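Hypoxanthine-guanine phosphoribosyltransferase (PDB 1PZM) probably converts guanine to GMP and hypoxanthine to IMP in purine salvage, transferring the phosphoribosyl group from 5-phosphoribosyl-1-pyrophosphate with the help of magnesium. Local coordinates at residues 20-26 and 194-200; 58-64 and 85-91; 155-160 and 173-179. One frame throughout, in Å; residues are numbered along the deposited sequence.

Interaction 1: 20-26 and 194-200; sequences YPMSART and RDICVLK. Unlike the reference sequence in segment 194-200: Arg194 (reference Pro).
A small antiparallel sheet with a beta bulge joins Arg25 and Thr26 to Val198 and Cys197, close to the modelled start and end of the chain. Val198 N donates to Arg25 O at 2.8 Å, and the bond is nearly straight. Thr26 faces Cys197 in the next, non-hydrogen-bonded pair. Between Arg25 and Ser23 the register slips by one residue. At this bulge Ala24 N makes a weak hydrogen bond to Val198 O, while Lys200 N reaches Met22 O at 2.9 Å.

Tyr20 to Ser23 form a type I turn that folds back over the end of strand 196-199. Lys200 ties the turn to the end of the strand. Its extended chain runs past Met22 O, and NZ donates to Pro21 O at 2.7 Å. In the small antiparallel sheet of this type I phosphoribosyltransferase, beside the parallel core sheet, the order is 23-28, 196-199, 179-180. This puts 196-199 in the middle, against the GMP-binding strand.

Tyr20 spans the other end. Its CG lies anti to the carbonyl carbon (chi1 -73°), and the ring reaches along the strand toward Arg194. Arg194 N donates to Tyr20 OH at 3.1 Å, with an N-H...O angle of 172°. Cys197 SG lies obliquely to the same ring, 4.2 Å from Tyr20 CD2. The hydroxyl of Ser23 packs on the same cysteine, OG to CB 3.3 Å. Val198 CG2 sits over one face of the Arg25 guanidinium. Arg194, a proline in the reference sequence, forms a salt bridge with Asp81 of the second subunit. Asp195 OD1 is bonded to Gln30 N.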
loop_
_atom_site.group_PDB
_atom_site.type_symbol
_atom_site.label_atom_id
_atom_site.label_comp_id
_atom_site.label_asym_id
_atom_site.label_seq_id
_atom_site.Cartn_x
_atom_site.Cartn_y
_atom_site.Cartn_z
ATOM N N TYR A 20 -17.219 -4.713 -13.740
ATOM C CA TYR A 20 -15.941 -5.477 -13.674
ATOM C C TYR A 20 -16.083 -6.811 -14.495
ATOM O O TYR A 20 -16.717 -7.744 -14.022
ATOM C CB TYR A 20 -15.503 -5.660 -12.178
ATOM C CG TYR A 20 -14.944 -4.390 -11.469
ATOM C CD1 TYR A 20 -14.069 -3.507 -12.152
ATOM C CD2 TYR A 20 -15.280 -4.084 -10.116
ATOM C CE1 TYR A 20 -13.525 -2.309 -11.530
ATOM C CE2 TYR A 20 -14.766 -2.910 -9.459
ATOM C CZ TYR A 20 -13.868 -2.022 -10.188
ATOM O OH TYR A 20 -13.297 -0.891 -9.635
ATOM N N PRO A 21 -15.540 -6.886 -15.728
ATOM C CA PRO A 21 -15.825 -8.010 -16.668
ATOM C C PRO A 21 -15.500 -9.500 -16.272
ATOM O O PRO A 21 -16.202 -10.409 -16.740
ATOM C CB PRO A 21 -15.059 -7.619 -17.948
ATOM C CG PRO A 21 -14.056 -6.554 -17.524
ATOM C CD PRO A 21 -14.631 -5.875 -16.323
ATOM N N MET A 22 -14.465 -9.725 -15.460
ATOM C CA MET A 22 -14.034 -11.047 -15.016
ATOM C C MET A 22 -14.790 -11.544 -13.765
ATOM O O MET A 22 -14.683 -12.721 -13.381
ATOM C CB MET A 22 -12.536 -10.998 -14.715
ATOM C CG MET A 22 -12.116 -10.096 -13.527
ATOM S SD MET A 22 -12.534 -8.261 -13.540
ATOM C CE MET A 22 -11.514 -7.516 -14.984
ATOM N N SER A 23 -15.551 -10.653 -13.125
ATOM C CA SER A 23 -16.257 -11.013 -11.884
ATOM C C SER A 23 -17.623 -11.683 -12.050
ATOM O O SER A 23 -18.545 -11.066 -12.584
ATOM C CB SER A 23 -16.498 -9.769 -11.036
ATOM O OG SER A 23 -17.566 -10.065 -10.126
ATOM N N ALA A 24 -17.775 -12.896 -11.528
ATOM C CA ALA A 24 -19.097 -13.546 -11.458
ATOM C C ALA A 24 -20.065 -12.720 -10.598
ATOM O O ALA A 24 -21.263 -12.649 -10.890
ATOM C CB ALA A 24 -18.999 -15.007 -10.903
ATOM N N ARG A 25 -19.535 -12.090 -9.544
ATOM C CA ARG A 25 -20.353 -11.253 -8.670
ATOM C C ARG A 25 -19.536 -10.463 -7.690
ATOM O O ARG A 25 -18.488 -10.891 -7.240
ATOM C CB ARG A 25 -21.444 -12.060 -7.944
ATOM C CG ARG A 25 -20.972 -13.046 -6.922
ATOM C CD ARG A 25 -22.024 -14.096 -6.555
ATOM N NE ARG A 25 -21.433 -15.107 -5.676
ATOM C CZ ARG A 25 -21.460 -15.045 -4.342
ATOM N NH1 ARG A 25 -22.099 -14.043 -3.721
ATOM N NH2 ARG A 25 -20.861 -15.993 -3.631
ATOM N N THR A 26 -20.057 -9.290 -7.367
ATOM C CA THR A 26 -19.509 -8.444 -6.339
ATOM C C THR A 26 -19.861 -9.081 -5.023
ATOM O O THR A 26 -21.041 -9.332 -4.774
ATOM C CB THR A 26 -20.195 -7.066 -6.452
ATOM O OG1 THR A 26 -19.864 -6.526 -7.732
ATOM C CG2 THR A 26 -19.616 -6.052 -5.436
ATOM N N ARG A 194 -11.842 -1.835 -7.094
ATOM C CA ARG A 194 -12.315 -1.192 -5.857
ATOM C C ARG A 194 -13.173 -2.100 -5.014
ATOM O O ARG A 194 -13.192 -1.974 -3.772
ATOM C CB ARG A 194 -13.147 0.056 -6.192
ATOM C CG ARG A 194 -12.348 1.203 -6.801
ATOM C CD ARG A 194 -13.248 2.486 -7.024
ATOM N NE ARG A 194 -12.454 3.627 -7.455
ATOM C CZ ARG A 194 -11.796 4.453 -6.647
ATOM N NH1 ARG A 194 -11.808 4.262 -5.320
ATOM N NH2 ARG A 194 -11.115 5.510 -7.177
ATOM N N ASP A 195 -13.870 -3.033 -5.651
ATOM C CA ASP A 195 -14.783 -3.910 -4.923
ATOM C C ASP A 195 -14.152 -5.314 -4.797
ATOM O O ASP A 195 -13.228 -5.688 -5.539
ATOM C CB ASP A 195 -16.148 -4.021 -5.592
ATOM C CG ASP A 195 -16.814 -2.666 -5.842
ATOM O OD1 ASP A 195 -16.940 -1.813 -4.934
ATOM O OD2 ASP A 195 -17.252 -2.390 -6.967
ATOM N N ILE A 196 -14.640 -6.063 -3.836
ATOM C CA ILE A 196 -14.165 -7.406 -3.722
ATOM C C ILE A 196 -15.143 -8.299 -4.481
ATOM O O ILE A 196 -16.373 -8.283 -4.203
ATOM C CB ILE A 196 -14.079 -7.812 -2.257
ATOM C CG1 ILE A 196 -12.971 -7.009 -1.546
ATOM C CG2 ILE A 196 -13.829 -9.387 -2.152
ATOM C CD1 ILE A 196 -13.065 -7.101 -0.020
ATOM N N CYS A 197 -14.606 -9.083 -5.420
ATOM C CA CYS A 197 -15.453 -9.897 -6.283
ATOM C C CYS A 197 -15.119 -11.385 -6.208
ATOM O O CYS A 197 -14.002 -11.747 -5.862
ATOM C CB CYS A 197 -15.357 -9.433 -7.724
ATOM S SG CYS A 197 -15.743 -7.666 -7.983
ATOM N N VAL A 198 -16.089 -12.237 -6.517
ATOM C CA VAL A 198 -15.817 -13.663 -6.652
ATOM C C VAL A 198 -15.498 -13.929 -8.111
ATOM O O VAL A 198 -16.279 -13.575 -8.985
ATOM C CB VAL A 198 -17.021 -14.505 -6.200
ATOM C CG1 VAL A 198 -16.694 -16.025 -6.310
ATOM C CG2 VAL A 198 -17.349 -14.153 -4.811
ATOM N N LEU A 199 -14.331 -14.524 -8.365
ATOM C CA LEU A 199 -13.777 -14.676 -9.727
ATOM C C LEU A 199 -14.651 -15.625 -10.584
ATOM O O LEU A 199 -15.005 -16.741 -10.130
ATOM C CB LEU A 199 -12.318 -15.183 -9.646
ATOM C CG LEU A 199 -11.597 -15.417 -10.978
ATOM C CD1 LEU A 199 -11.243 -14.105 -11.722
ATOM C CD2 LEU A 199 -10.357 -16.256 -10.781
ATOM N N LYS A 200 -14.996 -15.188 -11.810
ATOM C CA LYS A 200 -15.763 -16.040 -12.754
ATOM C C LYS A 200 -15.095 -17.429 -12.960
ATOM O O LYS A 200 -13.922 -17.489 -13.375
ATOM C CB LYS A 200 -15.939 -15.348 -14.122
ATOM C CG LYS A 200 -17.278 -14.652 -14.367
ATOM C CD LYS A 200 -17.262 -13.954 -15.729
ATOM C CE LYS A 200 -18.302 -12.836 -15.880
ATOM N NZ LYS A 200 -18.173 -12.147 -17.227
#

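Interaction 2: 58-64 and 85-91; sequences PLYLLCV and PVKVEFI
Leu61 N donates to Lys87 O at 2.8 Å, one of six backbone hydrogen bonds that alternate between the parallel strands 59-64 and 86-91. The two are consecutive strands of a beta-alpha-beta unit in the phosphoribosyltransferase fold, with helix 69-81 making the crossover. Leu59 N to Pro85 O and Lys87 N to Leu59 O, both 3.1 Å, open the ladder. The bonds tighten further along, to 2.8 Å for Glu89 N to Leu61 O. Ile91 N to Cys63 O, at an N-H...O angle of 174°, ends it.

On the face of Tyr60, Leu62 and Val64, the side chains of Tyr60 and Lys87 lie side by side and point the same way. Lys87 CB sits over one face of the Tyr60 ring, 4.2 Å from its centroid, in a CH-pi contact. Pro58 CG touches the same lysine at CG and CD. Glu89 CG comes to the edge of the ring, and its carboxylate is nearly coplanar with it (19°). Leu62 CD1 packs on Glu89 CB at 3.8 Å. With CG1 placed between its backbone N and carbonyl carbon (chi1 69°), Ile91 brings CD1 against Val64 CG2.

On the other face Cys63 SG lies obliquely beside the Phe90 ring, and Leu61 CD1 meets Val86 CG2. Helix 69-81 covers this face through Leu79 and Thr72. Phe69 of the second subunit meets Phe90 edge-to-face, and Lys66 of that subunit bonds Val88 O.

Further out, Glu89 OE1 accepts from Arg113 N and OE2 weakly from Asp114 N, and Tyr60 OH has a weak bond to Asp114 OD2. One water joins the ends of the two side chains, 2.7 Å from Tyr60 OH and accepting from Lys87 NZ at 2.6 Å.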
loop_
_atom_site.group_PDB
_atom_site.type_symbol
_atom_site.label_atom_id
_atom_site.label_comp_id
_atom_site.label_asym_id
_atom_site.label_seq_id
_atom_site.Cartn_x
_atom_site.Cartn_y
_atom_site.Cartn_z
ATOM N N PRO A 58 3.910 3.346 19.414
ATOM C CA PRO A 58 2.698 3.339 18.584
ATOM C C PRO A 58 2.187 1.933 18.337
ATOM O O PRO A 58 2.799 1.014 18.838
ATOM C CB PRO A 58 3.221 3.909 17.260
ATOM C CG PRO A 58 4.611 3.371 17.205
ATOM C CD PRO A 58 5.121 3.244 18.590
ATOM N N LEU A 59 1.083 1.784 17.598
ATOM C CA LEU A 59 0.693 0.489 17.002
ATOM C C LEU A 59 1.433 0.344 15.705
ATOM O O LEU A 59 1.289 1.195 14.799
ATOM C CB LEU A 59 -0.775 0.486 16.631
ATOM C CG LEU A 59 -1.388 -0.821 16.134
ATOM C CD1 LEU A 59 -1.081 -1.948 17.079
ATOM C CD2 LEU A 59 -2.924 -0.607 16.042
ATOM N N TYR A 60 2.234 -0.709 15.628
ATOM C CA TYR A 60 2.922 -1.046 14.403
ATOM C C TYR A 60 2.018 -1.890 13.556
ATOM O O TYR A 60 1.658 -3.005 13.974
ATOM C CB TYR A 60 4.195 -1.835 14.701
ATOM C CG TYR A 60 5.344 -0.954 15.109
ATOM C CD1 TYR A 60 5.450 -0.471 16.427
ATOM C CD2 TYR A 60 6.360 -0.619 14.184
ATOM C CE1 TYR A 60 6.575 0.335 16.791
ATOM C CE2 TYR A 60 7.469 0.183 14.545
ATOM C CZ TYR A 60 7.546 0.639 15.846
ATOM O OH TYR A 60 8.594 1.403 16.211
ATOM N N LEU A 61 1.697 -1.399 12.357
ATOM C CA LEU A 61 0.929 -2.221 11.408
ATOM C C LEU A 61 1.961 -2.933 10.539
ATOM O O LEU A 61 2.797 -2.264 9.889
ATOM C CB LEU A 61 0.004 -1.346 10.549
ATOM C CG LEU A 61 -1.119 -0.563 11.282
ATOM C CD1 LEU A 61 -1.858 0.353 10.323
ATOM C CD2 LEU A 61 -2.087 -1.505 11.982
ATOM N N LEU A 62 1.919 -4.268 10.559
ATOM C CA LEU A 62 2.799 -5.118 9.759
ATOM C C LEU A 62 2.054 -5.604 8.513
ATOM O O LEU A 62 1.245 -6.590 8.574
ATOM C CB LEU A 62 3.372 -6.295 10.617
ATOM C CG LEU A 62 4.632 -5.891 11.438
ATOM C CD1 LEU A 62 4.598 -4.511 12.222
ATOM C CD2 LEU A 62 4.988 -6.995 12.424
ATOM N N CYS A 63 2.301 -4.899 7.396
ATOM C CA CYS A 63 1.556 -5.171 6.166
ATOM C C CYS A 63 2.106 -6.405 5.407
ATOM O O CYS A 63 3.274 -6.438 5.019
ATOM C CB CYS A 63 1.546 -3.932 5.261
ATOM S SG CYS A 63 1.014 -4.239 3.579
ATOM N N VAL A 64 1.272 -7.434 5.242
ATOM C CA VAL A 64 1.728 -8.642 4.573
ATOM C C VAL A 64 1.573 -8.452 3.064
ATOM O O VAL A 64 0.482 -8.529 2.530
ATOM C CB VAL A 64 1.002 -9.910 5.045
ATOM C CG1 VAL A 64 1.629 -11.185 4.363
ATOM C CG2 VAL A 64 1.097 -10.059 6.569
ATOM N N PRO A 85 -1.984 6.306 17.147
ATOM C CA PRO A 85 -0.760 6.665 16.442
ATOM C C PRO A 85 -0.221 5.403 15.798
ATOM O O PRO A 85 -0.227 4.365 16.470
ATOM C CB PRO A 85 0.175 7.177 17.538
ATOM C CG PRO A 85 -0.348 6.525 18.849
ATOM C CD PRO A 85 -1.816 6.234 18.620
ATOM N N VAL A 86 0.213 5.477 14.533
ATOM C CA VAL A 86 0.774 4.277 13.912
ATOM C C VAL A 86 2.112 4.435 13.248
ATOM O O VAL A 86 2.478 5.548 12.840
ATOM C CB VAL A 86 -0.175 3.553 12.945
ATOM C CG1 VAL A 86 -1.687 3.559 13.408
ATOM C CG2 VAL A 86 0.037 3.865 11.508
ATOM N N LYS A 87 2.831 3.312 13.149
ATOM C CA LYS A 87 4.008 3.174 12.240
ATOM C C LYS A 87 3.756 1.945 11.366
ATOM O O LYS A 87 2.952 1.060 11.732
ATOM C CB LYS A 87 5.309 3.057 13.026
ATOM C CG LYS A 87 5.718 4.341 13.733
ATOM C CD LYS A 87 7.073 4.166 14.451
ATOM C CE LYS A 87 7.520 5.476 15.123
ATOM N NZ LYS A 87 8.738 5.319 16.035
ATOM N N VAL A 88 4.404 1.890 10.216
ATOM C CA VAL A 88 4.062 0.888 9.218
ATOM C C VAL A 88 5.318 0.139 8.840
ATOM O O VAL A 88 6.410 0.741 8.694
ATOM C CB VAL A 88 3.394 1.545 7.973
ATOM C CG1 VAL A 88 3.020 0.481 6.920
ATOM C CG2 VAL A 88 2.096 2.280 8.412
ATOM N N GLU A 89 5.183 -1.183 8.775
ATOM C CA GLU A 89 6.267 -2.078 8.320
ATOM C C GLU A 89 5.689 -2.950 7.220
ATOM O O GLU A 89 4.474 -3.201 7.175
ATOM C CB GLU A 89 6.783 -3.004 9.442
ATOM C CG GLU A 89 7.568 -2.315 10.545
ATOM C CD GLU A 89 8.833 -1.569 10.079
ATOM O OE1 GLU A 89 9.440 -1.885 9.011
ATOM O OE2 GLU A 89 9.214 -0.618 10.795
ATOM N N PHE A 90 6.563 -3.377 6.333
ATOM C CA PHE A 90 6.185 -4.210 5.214
ATOM C C PHE A 90 6.912 -5.567 5.277
ATOM O O PHE A 90 8.129 -5.643 5.336
ATOM C CB PHE A 90 6.472 -3.451 3.921
ATOM C CG PHE A 90 5.592 -2.221 3.760
ATOM C CD1 PHE A 90 4.299 -2.334 3.227
ATOM C CD2 PHE A 90 6.023 -0.987 4.193
ATOM C CE1 PHE A 90 3.464 -1.230 3.111
ATOM C CE2 PHE A 90 5.205 0.168 4.043
ATOM C CZ PHE A 90 3.913 0.039 3.540
ATOM N N ILE A 91 6.143 -6.640 5.271
ATOM C CA ILE A 91 6.748 -7.943 5.296
ATOM C C ILE A 91 6.402 -8.780 4.051
ATOM O O ILE A 91 5.414 -8.553 3.368
ATOM C CB ILE A 91 6.487 -8.681 6.674
ATOM C CG1 ILE A 91 5.039 -9.069 6.865
ATOM C CG2 ILE A 91 6.874 -7.782 7.859
ATOM C CD1 ILE A 91 4.801 -9.978 8.114
HETATM O O HOH W 1 8.483 3.500 17.840
#

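Interaction 3: 155-160 and 173-179; sequences LDKPSG and TIPRAFV. Unlike the reference sequence in segment 173-179: Arg176 (reference His). With 5GP (guanosine-5'-monophosphate), chain C.
A single parallel bridge pairs Asp156 with Thr173, and Ile174 N donates to Asp156 O at 2.9 Å before the two backbones part. Beyond it Lys157 reaches the bound GMP. Its chain bends at chi3 (-68°) and brings Lys157 NZ to Ala177 O at 3.0 Å. Lys157 NZ also donates to 5GP O6 at 2.7 Å. It reaches the guanine ring nitrogen as well, Lys157 NZ to 5GP N7 being 2.6 Å. A water accepts from NZ too. NZ thus has four acceptors for three N-H, and at least one hydrogen is probably shared.

Val179 reads the base through its backbone. Its N donates to O6 of GMP, and its O accepts from N1 at 2.6 Å and, weakly, from N2. The Phe178 ring lies with one face under the guanine, N1 about 3.5 Å above its centre. The purine is therefore held by its edge and stacked on one side.

The stem of Lys157 packs on Ile174, CG to CG1 3.6 Å. Leu155 CD1 meets Val179 CG2 at 3.6 Å. Near the 3-10 turn, Arg176 (histidine in the reference sequence) lays CG against Ser159 OG, and its NH2 forms a salt bridge with Asp129. Asp156 is paired with Arg161.

Leu155 and Val179 also pack on Ile127 of strand 127-128, while Ile174 and Val179 touch Leu27 of strand 23-28.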
loop_
_atom_site.group_PDB
_atom_site.type_symbol
_atom_site.label_atom_id
_atom_site.label_comp_id
_atom_site.label_asym_id
_atom_site.label_seq_id
_atom_site.Cartn_x
_atom_site.Cartn_y
_atom_site.Cartn_z
ATOM N N LEU A 155 -10.736 -10.408 5.231
ATOM C CA LEU A 155 -11.621 -11.492 4.839
ATOM C C LEU A 155 -11.153 -12.754 5.505
ATOM O O LEU A 155 -10.085 -13.273 5.220
ATOM C CB LEU A 155 -11.608 -11.680 3.319
ATOM C CG LEU A 155 -12.049 -10.504 2.476
ATOM C CD1 LEU A 155 -11.962 -10.949 1.027
ATOM C CD2 LEU A 155 -13.517 -10.133 2.878
ATOM N N ASP A 156 -11.979 -13.295 6.392
ATOM C CA ASP A 156 -11.617 -14.565 7.055
ATOM C C ASP A 156 -12.449 -15.653 6.433
ATOM O O ASP A 156 -13.699 -15.535 6.408
ATOM C CB ASP A 156 -11.919 -14.448 8.569
ATOM C CG ASP A 156 -11.197 -15.493 9.384
ATOM O OD1 ASP A 156 -11.571 -15.703 10.567
ATOM O OD2 ASP A 156 -10.226 -16.134 8.895
ATOM N N LYS A 157 -11.796 -16.751 6.011
ATOM C CA LYS A 157 -12.500 -17.956 5.550
ATOM C C LYS A 157 -12.283 -19.112 6.524
ATOM O O LYS A 157 -11.521 -20.078 6.215
ATOM C CB LYS A 157 -12.073 -18.347 4.095
ATOM C CG LYS A 157 -12.309 -17.195 3.064
ATOM C CD LYS A 157 -12.104 -17.630 1.559
ATOM C CE LYS A 157 -10.721 -17.938 1.285
ATOM N NZ LYS A 157 -10.302 -17.902 -0.227
ATOM N N PRO A 158 -12.972 -19.078 7.680
ATOM C CA PRO A 158 -12.717 -20.081 8.730
ATOM C C PRO A 158 -13.088 -21.512 8.318
ATOM O O PRO A 158 -12.541 -22.517 8.873
ATOM C CB PRO A 158 -13.534 -19.570 9.945
ATOM C CG PRO A 158 -14.647 -18.651 9.369
ATOM C CD PRO A 158 -14.027 -18.115 8.078
ATOM N N SER A 159 -13.956 -21.656 7.324
ATOM C CA SER A 159 -14.283 -23.037 6.928
ATOM C C SER A 159 -13.088 -23.670 6.203
ATOM O O SER A 159 -13.090 -24.818 6.009
ATOM C CB SER A 159 -15.551 -23.149 6.071
ATOM O OG SER A 159 -15.413 -22.441 4.832
ATOM N N GLY A 160 -12.095 -22.869 5.821
ATOM C CA GLY A 160 -10.886 -23.362 5.191
ATOM C C GLY A 160 -9.739 -23.839 6.096
ATOM O O GLY A 160 -8.715 -24.296 5.566
ATOM N N THR A 173 -16.414 -12.134 7.702
ATOM C CA THR A 173 -16.286 -13.601 7.643
ATOM C C THR A 173 -17.056 -14.075 6.426
ATOM O O THR A 173 -18.201 -13.700 6.271
ATOM C CB THR A 173 -16.852 -14.210 8.940
ATOM O OG1 THR A 173 -15.984 -13.838 10.016
ATOM C CG2 THR A 173 -16.794 -15.803 8.944
ATOM N N ILE A 174 -16.439 -14.877 5.547
ATOM C CA ILE A 174 -17.111 -15.242 4.287
ATOM C C ILE A 174 -16.934 -16.706 4.024
ATOM O O ILE A 174 -16.031 -17.332 4.577
ATOM C CB ILE A 174 -16.511 -14.513 3.054
ATOM C CG1 ILE A 174 -15.039 -14.928 2.880
ATOM C CG2 ILE A 174 -16.680 -12.994 3.156
ATOM C CD1 ILE A 174 -14.324 -14.369 1.602
ATOM N N PRO A 175 -17.779 -17.274 3.174
ATOM C CA PRO A 175 -17.617 -18.699 2.853
ATOM C C PRO A 175 -16.438 -18.910 1.913
ATOM O O PRO A 175 -15.746 -17.955 1.497
ATOM C CB PRO A 175 -18.978 -19.116 2.258
ATOM C CG PRO A 175 -19.639 -17.854 1.834
ATOM C CD PRO A 175 -18.914 -16.649 2.469
ATOM N N ARG A 176 -16.113 -20.167 1.668
ATOM C CA ARG A 176 -15.024 -20.445 0.755
ATOM C C ARG A 176 -15.386 -19.946 -0.646
ATOM O O ARG A 176 -16.535 -20.067 -1.129
ATOM C CB ARG A 176 -14.617 -21.897 0.826
ATOM C CG ARG A 176 -13.694 -22.115 2.026
ATOM C CD ARG A 176 -12.738 -23.273 1.898
ATOM N NE ARG A 176 -11.477 -22.868 1.266
ATOM C CZ ARG A 176 -10.680 -23.711 0.600
ATOM N NH1 ARG A 176 -11.021 -24.991 0.494
ATOM N NH2 ARG A 176 -9.541 -23.292 0.050
ATOM N N ALA A 177 -14.447 -19.269 -1.239
ATOM C CA ALA A 177 -14.645 -18.829 -2.581
ATOM C C ALA A 177 -13.351 -18.125 -2.956
ATOM O O ALA A 177 -12.643 -17.572 -2.104
ATOM C CB ALA A 177 -15.829 -17.863 -2.644
ATOM N N PHE A 178 -13.008 -18.121 -4.218
ATOM C CA PHE A 178 -11.785 -17.411 -4.524
ATOM C C PHE A 178 -12.109 -15.944 -4.829
ATOM O O PHE A 178 -12.864 -15.657 -5.746
ATOM C CB PHE A 178 -11.053 -18.087 -5.650
ATOM C CG PHE A 178 -9.686 -17.524 -5.875
ATOM C CD1 PHE A 178 -9.509 -16.397 -6.666
ATOM C CD2 PHE A 178 -8.591 -18.099 -5.276
ATOM C CE1 PHE A 178 -8.235 -15.885 -6.891
ATOM C CE2 PHE A 178 -7.328 -17.599 -5.486
ATOM C CZ PHE A 178 -7.152 -16.475 -6.295
ATOM N N VAL A 179 -11.574 -15.012 -4.047
ATOM C CA VAL A 179 -11.872 -13.627 -4.341
ATOM C C VAL A 179 -10.711 -12.846 -4.968
ATOM O O VAL A 179 -9.546 -13.256 -4.805
ATOM C CB VAL A 179 -12.435 -12.883 -3.143
ATOM C CG1 VAL A 179 -13.678 -13.688 -2.476
ATOM C CG2 VAL A 179 -11.337 -12.512 -2.166
HETATM P P 5GP C . -3.544 -19.649 3.630
HETATM O O1P 5GP C . -4.424 -19.089 4.693
HETATM O O2P 5GP C . -3.975 -21.001 3.184
HETATM O O3P 5GP C . -2.213 -19.808 4.266
HETATM O "O5'" 5GP C . -3.480 -18.613 2.407
HETATM C "C5'" 5GP C . -2.611 -18.789 1.280
HETATM C "C4'" 5GP C . -2.448 -17.487 0.438
HETATM O "O4'" 5GP C . -3.519 -17.264 -0.491
HETATM C "C3'" 5GP C . -2.345 -16.198 1.248
HETATM O "O3'" 5GP C . -1.387 -15.299 0.684
HETATM C "C2'" 5GP C . -3.752 -15.636 1.116
HETATM O "O2'" 5GP C . -3.751 -14.261 1.371
HETATM C "C1'" 5GP C . -4.189 -16.029 -0.304
HETATM N N9 5GP C . -5.657 -16.277 -0.418
HETATM C C8 5GP C . -6.458 -17.289 0.147
HETATM N N7 5GP C . -7.767 -17.177 -0.348
HETATM C C5 5GP C . -7.660 -16.280 -1.388
HETATM C C6 5GP C . -8.622 -15.749 -2.257
HETATM O O6 5GP C . -9.847 -16.066 -2.145
HETATM N N1 5GP C . -8.232 -14.834 -3.234
HETATM C C2 5GP C . -6.888 -14.473 -3.349
HETATM N N2 5GP C . -6.473 -13.628 -4.290
HETATM N N3 5GP C . -5.954 -14.979 -2.489
HETATM C C4 5GP C . -6.354 -15.883 -1.520
HETATM O O HOH W 2 -14.287 -15.425 11.258
HETATM O O HOH W 3 -10.547 -20.556 -0.230
#

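Interaction 3 holds the guanine itself, and interaction 1 touches it. Their centres are about 15 Å apart. Leu199 N probably hydrogen-bonds to Phe178 O (3.2 Å), and Ile196 CG2 packs on Val179 CB (3.9 Å), so strand 196-199 backs the residues that hold the base. Interaction 2 lies across the chain's centre from both, its centre about 29 Å from that of interaction 1 and about 24 Å from that of interaction 3. It shares the parallel sheet with interaction 3. In interaction 2 the side chain of Val64 is about 6 Å from the bound 5GP (guanosine-5'-monophosphate). Interactions 1 and 2 touch the second subunit; interaction 3 does not.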